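Local coordinates for protein dephospho-CoA kinase (Campylobacter jejuni subsp. jejuni serotype O:2, PDB 4ZO4) that probably catalyses the ATP-dependent phosphorylation of the 3'-hydroxyl group of dephosphocoenzyme A, the last step of coenzyme A biosynthesis, at residues A[49-62]-A[77-91]. Sequence-based numbering, arbitrary orientation.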
loop_
_atom_site.group_PDB
_atom_site.type_symbol
_atom_site.label_atom_id
_atom_site.label_comp_id
_atom_site.label_asym_id
_atom_site.label_seq_id
_atom_site.Cartn_x
_atom_site.Cartn_y
_atom_site.Cartn_z
ATOM N N GLU A 49 7.073 -13.562 -23.776
ATOM C CA GLU A 49 6.577 -14.064 -22.496
ATOM C C GLU A 49 5.506 -13.137 -21.924
ATOM O O GLU A 49 4.480 -13.593 -21.448
ATOM C CB GLU A 49 7.698 -14.369 -21.496
ATOM C CG GLU A 49 8.102 -15.846 -21.514
ATOM C CD GLU A 49 6.919 -16.820 -21.208
ATOM O OE1 GLU A 49 6.845 -17.938 -21.818
ATOM O OE2 GLU A 49 6.051 -16.460 -20.360
ATOM N N LEU A 50 5.720 -11.836 -22.046
ATOM C CA LEU A 50 4.765 -10.835 -21.566
ATOM C C LEU A 50 3.396 -10.946 -22.279
ATOM O O LEU A 50 2.330 -10.860 -21.657
ATOM C CB LEU A 50 5.359 -9.424 -21.729
ATOM C CG LEU A 50 6.503 -8.996 -20.786
ATOM C CD1 LEU A 50 7.314 -7.842 -21.366
ATOM C CD2 LEU A 50 5.947 -8.581 -19.423
ATOM N N GLU A 51 3.405 -11.150 -23.578
ATOM C CA GLU A 51 2.150 -11.406 -24.281
ATOM C C GLU A 51 1.367 -12.535 -23.602
ATOM O O GLU A 51 0.186 -12.335 -23.319
ATOM C CB GLU A 51 2.384 -11.742 -25.737
ATOM C CG GLU A 51 1.137 -11.643 -26.605
ATOM C CD GLU A 51 0.274 -12.905 -26.635
ATOM O OE1 GLU A 51 -0.945 -12.747 -26.919
ATOM O OE2 GLU A 51 0.797 -14.032 -26.380
ATOM N N LYS A 52 1.997 -13.698 -23.343
ATOM C CA LYS A 52 1.305 -14.849 -22.656
ATOM C C LYS A 52 0.692 -14.431 -21.318
ATOM O O LYS A 52 -0.484 -14.534 -21.104
ATOM C CB LYS A 52 2.266 -16.019 -22.385
ATOM C CG LYS A 52 2.454 -16.996 -23.535
ATOM C CD LYS A 52 3.914 -17.426 -23.674
ATOM C CE LYS A 52 4.115 -18.293 -24.911
ATOM N NZ LYS A 52 5.544 -18.493 -25.327
ATOM N N ILE A 53 1.529 -13.910 -20.446
ATOM C CA ILE A 53 1.171 -13.511 -19.097
ATOM C C ILE A 53 0.057 -12.476 -19.116
ATOM O O ILE A 53 -0.873 -12.597 -18.368
ATOM C CB ILE A 53 2.435 -12.929 -18.395
ATOM C CG1 ILE A 53 3.583 -13.969 -18.377
ATOM C CG2 ILE A 53 2.127 -12.480 -16.974
ATOM C CD1 ILE A 53 4.904 -13.430 -17.880
ATOM N N PHE A 54 0.146 -11.453 -19.971
ATOM C CA PHE A 54 -0.788 -10.307 -19.921
ATOM C C PHE A 54 -1.962 -10.319 -20.894
ATOM O O PHE A 54 -2.979 -9.682 -20.635
ATOM C CB PHE A 54 -0.014 -9.015 -20.089
ATOM C CG PHE A 54 0.802 -8.674 -18.900
ATOM C CD1 PHE A 54 0.218 -8.090 -17.797
ATOM C CD2 PHE A 54 2.135 -9.002 -18.848
ATOM C CE1 PHE A 54 0.960 -7.798 -16.671
ATOM C CE2 PHE A 54 2.883 -8.707 -17.730
ATOM C CZ PHE A 54 2.291 -8.115 -16.634
ATOM N N SER A 55 -1.822 -11.009 -22.017
ATOM C CA SER A 55 -2.914 -11.127 -22.980
ATOM C C SER A 55 -4.242 -11.504 -22.333
ATOM O O SER A 55 -5.261 -10.947 -22.726
ATOM C CB SER A 55 -2.584 -12.105 -24.118
ATOM O OG SER A 55 -2.423 -13.430 -23.652
ATOM N N PRO A 56 -4.249 -12.401 -21.326
ATOM C CA PRO A 56 -5.582 -12.657 -20.701
ATOM C C PRO A 56 -6.267 -11.474 -19.988
ATOM O O PRO A 56 -7.353 -11.656 -19.436
ATOM C CB PRO A 56 -5.306 -13.788 -19.673
ATOM C CG PRO A 56 -3.830 -13.894 -19.542
ATOM C CD PRO A 56 -3.225 -13.340 -20.829
ATOM N N PHE A 57 -5.630 -10.298 -19.949
ATOM C CA PHE A 57 -6.231 -9.108 -19.335
ATOM C C PHE A 57 -6.928 -8.207 -20.338
ATOM O O PHE A 57 -7.676 -7.306 -19.952
ATOM C CB PHE A 57 -5.176 -8.289 -18.614
ATOM C CG PHE A 57 -4.652 -8.939 -17.389
ATOM C CD1 PHE A 57 -5.361 -8.869 -16.202
ATOM C CD2 PHE A 57 -3.438 -9.603 -17.407
ATOM C CE1 PHE A 57 -4.865 -9.461 -15.053
ATOM C CE2 PHE A 57 -2.929 -10.186 -16.260
ATOM C CZ PHE A 57 -3.644 -10.121 -15.086
ATOM N N SER A 58 -6.664 -8.436 -21.618
ATOM C CA SER A 58 -7.195 -7.598 -22.672
ATOM C C SER A 58 -7.648 -8.474 -23.813
ATOM O O SER A 58 -7.245 -9.626 -23.925
ATOM C CB SER A 58 -6.130 -6.621 -23.158
ATOM O OG SER A 58 -6.589 -5.875 -24.276
ATOM N N LEU A 59 -8.536 -7.919 -24.630
ATOM C CA LEU A 59 -8.925 -8.519 -25.901
ATOM C C LEU A 59 -7.964 -8.038 -26.973
ATOM O O LEU A 59 -7.868 -8.645 -28.040
ATOM C CB LEU A 59 -10.358 -8.120 -26.281
ATOM C CG LEU A 59 -11.490 -8.564 -25.341
ATOM C CD1 LEU A 59 -12.849 -8.118 -25.895
ATOM C CD2 LEU A 59 -11.473 -10.075 -25.093
ATOM N N LYS A 60 -7.247 -6.955 -26.673
ATOM C CA LYS A 60 -6.356 -6.319 -27.636
ATOM C C LYS A 60 -5.088 -7.129 -27.774
ATOM O O LYS A 60 -4.963 -8.213 -27.193
ATOM C CB LYS A 60 -6.046 -4.877 -27.213
ATOM C CG LYS A 60 -7.292 -4.026 -26.964
ATOM C CD LYS A 60 -8.277 -4.042 -28.143
ATOM C CE LYS A 60 -9.642 -3.485 -27.765
ATOM N NZ LYS A 60 -10.484 -4.477 -27.039
ATOM N N ASN A 61 -4.161 -6.629 -28.580
ATOM C CA ASN A 61 -2.905 -7.316 -28.749
ATOM C C ASN A 61 -1.827 -6.537 -28.067
ATOM O O ASN A 61 -1.769 -5.319 -28.155
ATOM C CB ASN A 61 -2.568 -7.525 -30.219
ATOM C CG ASN A 61 -1.595 -8.672 -30.422
ATOM O OD1 ASN A 61 -0.472 -8.646 -29.910
ATOM N ND2 ASN A 61 -2.030 -9.696 -31.151
ATOM N N LEU A 62 -0.983 -7.263 -27.355
ATOM C CA LEU A 62 0.166 -6.670 -26.731
ATOM C C LEU A 62 1.244 -6.448 -27.763
ATOM O O LEU A 62 1.869 -5.393 -27.776
ATOM C CB LEU A 62 0.671 -7.565 -25.617
ATOM C CG LEU A 62 -0.087 -7.231 -24.347
ATOM C CD1 LEU A 62 0.055 -8.373 -23.361
ATOM C CD2 LEU A 62 0.410 -5.913 -23.750
ATOM N N ILE A 77 -3.268 -1.750 -19.127
ATOM C CA ILE A 77 -3.630 -2.962 -18.412
ATOM C C ILE A 77 -3.283 -2.805 -16.931
ATOM O O ILE A 77 -4.130 -3.015 -16.065
ATOM C CB ILE A 77 -2.911 -4.198 -18.983
ATOM C CG1 ILE A 77 -3.522 -4.621 -20.304
ATOM C CG2 ILE A 77 -2.973 -5.356 -18.012
ATOM C CD1 ILE A 77 -2.828 -5.814 -20.915
ATOM N N VAL A 78 -2.040 -2.408 -16.664
ATOM C CA VAL A 78 -1.537 -2.329 -15.289
ATOM C C VAL A 78 -2.130 -1.117 -14.564
ATOM O O VAL A 78 -2.198 -1.086 -13.342
ATOM C CB VAL A 78 0.039 -2.302 -15.190
ATOM C CG1 VAL A 78 0.624 -3.639 -15.578
ATOM C CG2 VAL A 78 0.638 -1.195 -16.036
ATOM N N PHE A 79 -2.536 -0.104 -15.297
ATOM C CA PHE A 79 -3.258 0.972 -14.637
ATOM C C PHE A 79 -4.665 0.478 -14.237
ATOM O O PHE A 79 -5.117 0.747 -13.132
ATOM C CB PHE A 79 -3.333 2.224 -15.521
ATOM C CG PHE A 79 -4.156 3.326 -14.919
ATOM C CD1 PHE A 79 -3.670 4.080 -13.843
ATOM C CD2 PHE A 79 -5.443 3.589 -15.404
ATOM C CE1 PHE A 79 -4.452 5.079 -13.270
ATOM C CE2 PHE A 79 -6.222 4.588 -14.832
ATOM C CZ PHE A 79 -5.727 5.332 -13.763
ATOM N N ASN A 80 -5.329 -0.270 -15.112
ATOM C CA ASN A 80 -6.680 -0.810 -14.820
ATOM C C ASN A 80 -6.745 -2.045 -13.942
ATOM O O ASN A 80 -7.828 -2.437 -13.515
ATOM C CB ASN A 80 -7.390 -1.185 -16.116
ATOM C CG ASN A 80 -7.562 -0.009 -17.031
ATOM O OD1 ASN A 80 -7.661 1.137 -16.584
ATOM N ND2 ASN A 80 -7.563 -0.277 -18.326
ATOM N N ASN A 81 -5.608 -2.679 -13.688
ATOM C CA ASN A 81 -5.624 -3.960 -13.010
ATOM C C ASN A 81 -4.492 -4.073 -12.028
ATOM O O ASN A 81 -3.308 -3.991 -12.398
ATOM C CB ASN A 81 -5.545 -5.065 -14.045
ATOM C CG ASN A 81 -5.946 -6.387 -13.494
ATOM O OD1 ASN A 81 -5.218 -6.994 -12.704
ATOM N ND2 ASN A 81 -7.112 -6.859 -13.910
ATOM N N LYS A 82 -4.870 -4.254 -10.770
ATOM C CA LYS A 82 -3.949 -4.419 -9.646
ATOM C C LYS A 82 -3.093 -5.692 -9.775
ATOM O O LYS A 82 -1.910 -5.711 -9.455
ATOM C CB LYS A 82 -4.762 -4.447 -8.346
ATOM C CG LYS A 82 -4.031 -4.069 -7.064
ATOM C CD LYS A 82 -5.029 -3.881 -5.919
ATOM C CE LYS A 82 -4.354 -3.577 -4.584
ATOM N NZ LYS A 82 -5.344 -3.271 -3.508
ATOM N N GLU A 83 -3.699 -6.750 -10.261
ATOM C CA GLU A 83 -3.028 -8.021 -10.384
ATOM C C GLU A 83 -1.989 -7.916 -11.475
ATOM O O GLU A 83 -0.892 -8.461 -11.346
ATOM C CB GLU A 83 -4.044 -9.133 -10.719
ATOM C CG GLU A 83 -3.452 -10.535 -10.813
ATOM C CD GLU A 83 -4.234 -11.469 -11.726
ATOM O OE1 GLU A 83 -5.479 -11.439 -11.682
ATOM O OE2 GLU A 83 -3.596 -12.240 -12.481
ATOM N N ALA A 84 -2.333 -7.227 -12.562
ATOM C CA ALA A 84 -1.402 -7.038 -13.688
ATOM C C ALA A 84 -0.213 -6.235 -13.229
ATOM O O ALA A 84 0.917 -6.560 -13.524
ATOM C CB ALA A 84 -2.077 -6.329 -14.824
ATOM N N LYS A 85 -0.478 -5.184 -12.484
ATOM C CA LYS A 85 0.569 -4.351 -11.971
ATOM C C LYS A 85 1.544 -5.146 -11.123
ATOM O O LYS A 85 2.755 -5.028 -11.299
ATOM C CB LYS A 85 -0.020 -3.222 -11.135
ATOM C CG LYS A 85 0.924 -2.041 -10.915
ATOM C CD LYS A 85 0.677 -1.365 -9.577
ATOM C CE LYS A 85 -0.792 -1.033 -9.332
ATOM N NZ LYS A 85 -1.022 -0.411 -7.995
ATOM N N LYS A 86 1.050 -5.946 -10.183
ATOM C CA LYS A 86 1.978 -6.667 -9.320
ATOM C C LYS A 86 2.762 -7.656 -10.149
ATOM O O LYS A 86 3.954 -7.808 -9.966
ATOM C CB LYS A 86 1.276 -7.360 -8.174
ATOM C CG LYS A 86 0.736 -6.406 -7.122
ATOM C CD LYS A 86 0.175 -7.150 -5.914
ATOM C CE LYS A 86 -0.554 -6.190 -4.960
ATOM N NZ LYS A 86 -0.842 -6.751 -3.599
ATOM N N ILE A 87 2.122 -8.309 -11.105
ATOM C CA ILE A 87 2.847 -9.296 -11.884
ATOM C C ILE A 87 3.970 -8.603 -12.651
ATOM O O ILE A 87 5.115 -9.087 -12.661
ATOM C CB ILE A 87 1.909 -10.104 -12.787
ATOM C CG1 ILE A 87 1.019 -11.019 -11.941
ATOM C CG2 ILE A 87 2.682 -11.038 -13.688
ATOM C CD1 ILE A 87 -0.079 -11.676 -12.744
ATOM N N LEU A 88 3.670 -7.452 -13.257
ATOM C CA LEU A 88 4.677 -6.741 -14.007
ATOM C C LEU A 88 5.876 -6.352 -13.114
ATOM O O LEU A 88 7.045 -6.627 -13.443
ATOM C CB LEU A 88 4.096 -5.507 -14.657
ATOM C CG LEU A 88 5.052 -4.996 -15.745
ATOM C CD1 LEU A 88 5.223 -6.026 -16.856
ATOM C CD2 LEU A 88 4.539 -3.670 -16.295
ATOM N N GLU A 89 5.581 -5.745 -11.973
ATOM C CA GLU A 89 6.625 -5.409 -11.020
ATOM C C GLU A 89 7.498 -6.625 -10.720
ATOM O O GLU A 89 8.706 -6.533 -10.830
ATOM C CB GLU A 89 6.043 -4.851 -9.723
ATOM C CG GLU A 89 5.419 -3.459 -9.859
ATOM C CD GLU A 89 4.443 -3.107 -8.718
ATOM O OE1 GLU A 89 4.212 -3.956 -7.805
ATOM O OE2 GLU A 89 3.873 -1.983 -8.736
ATOM N N ASN A 90 6.907 -7.768 -10.386
ATOM C CA ASN A 90 7.698 -8.924 -10.002
ATOM C C ASN A 90 8.361 -9.545 -11.208
ATOM O O ASN A 90 9.444 -10.137 -11.137
ATOM C CB ASN A 90 6.838 -9.944 -9.282
ATOM C CG ASN A 90 7.582 -11.226 -9.007
ATOM O OD1 ASN A 90 8.384 -11.297 -8.088
ATOM N ND2 ASN A 90 7.323 -12.244 -9.809
ATOM N N PHE A 91 7.739 -9.385 -12.353
ATOM C CA PHE A 91 8.387 -9.832 -13.583
ATOM C C PHE A 91 9.662 -9.083 -13.908
ATOM O O PHE A 91 10.621 -9.706 -14.334
ATOM C CB PHE A 91 7.440 -9.684 -14.754
ATOM C CG PHE A 91 7.893 -10.398 -15.980
ATOM C CD1 PHE A 91 7.796 -11.775 -16.077
ATOM C CD2 PHE A 91 8.377 -9.691 -17.053
ATOM C CE1 PHE A 91 8.201 -12.435 -17.242
ATOM C CE2 PHE A 91 8.790 -10.322 -18.208
ATOM C CZ PHE A 91 8.686 -11.693 -18.313
#
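The F57 ring takes the methyl of A84 over the centre of one face, a CH-pi contact with CB 4.1 Å from the ring centroid and almost on its normal. The carboxylate of E83 lies at the ring's edge, steeply inclined to it, OE2 3.4 Å from F57 CZ; S164 and, through a salt bridge from OE2, R161, both of the second subunit, hold that carboxylate. The N81 amide crosses the ring at about a right angle beside CD1 and CE1, its plane turned 69° from it. The F54 ring carries CG2 of its own neighbour I53 on one face, while its edge meets the backbone of the facing helix, CE1 lying 3.4 Å from A84 O. F54 is a knob in a hole formed by I77, A84, I87 and L88, and its CZ reaches L88 CD1 at 3.6 Å. In this P-loop kinase, away from the predicted ATP-binding loop, segments 49-54 and 82-91 run roughly antiparallel, their directions 152° apart. N81 N-caps the latter: OD1 accepts from A84 N at 2.9 Å and, weakly, from E83 N. F91 has CG anti to its backbone N (chi1 -167°), which swings CE2 and CE1 to 3.5 Å from L50 CD2 and I53 CD1 respectively.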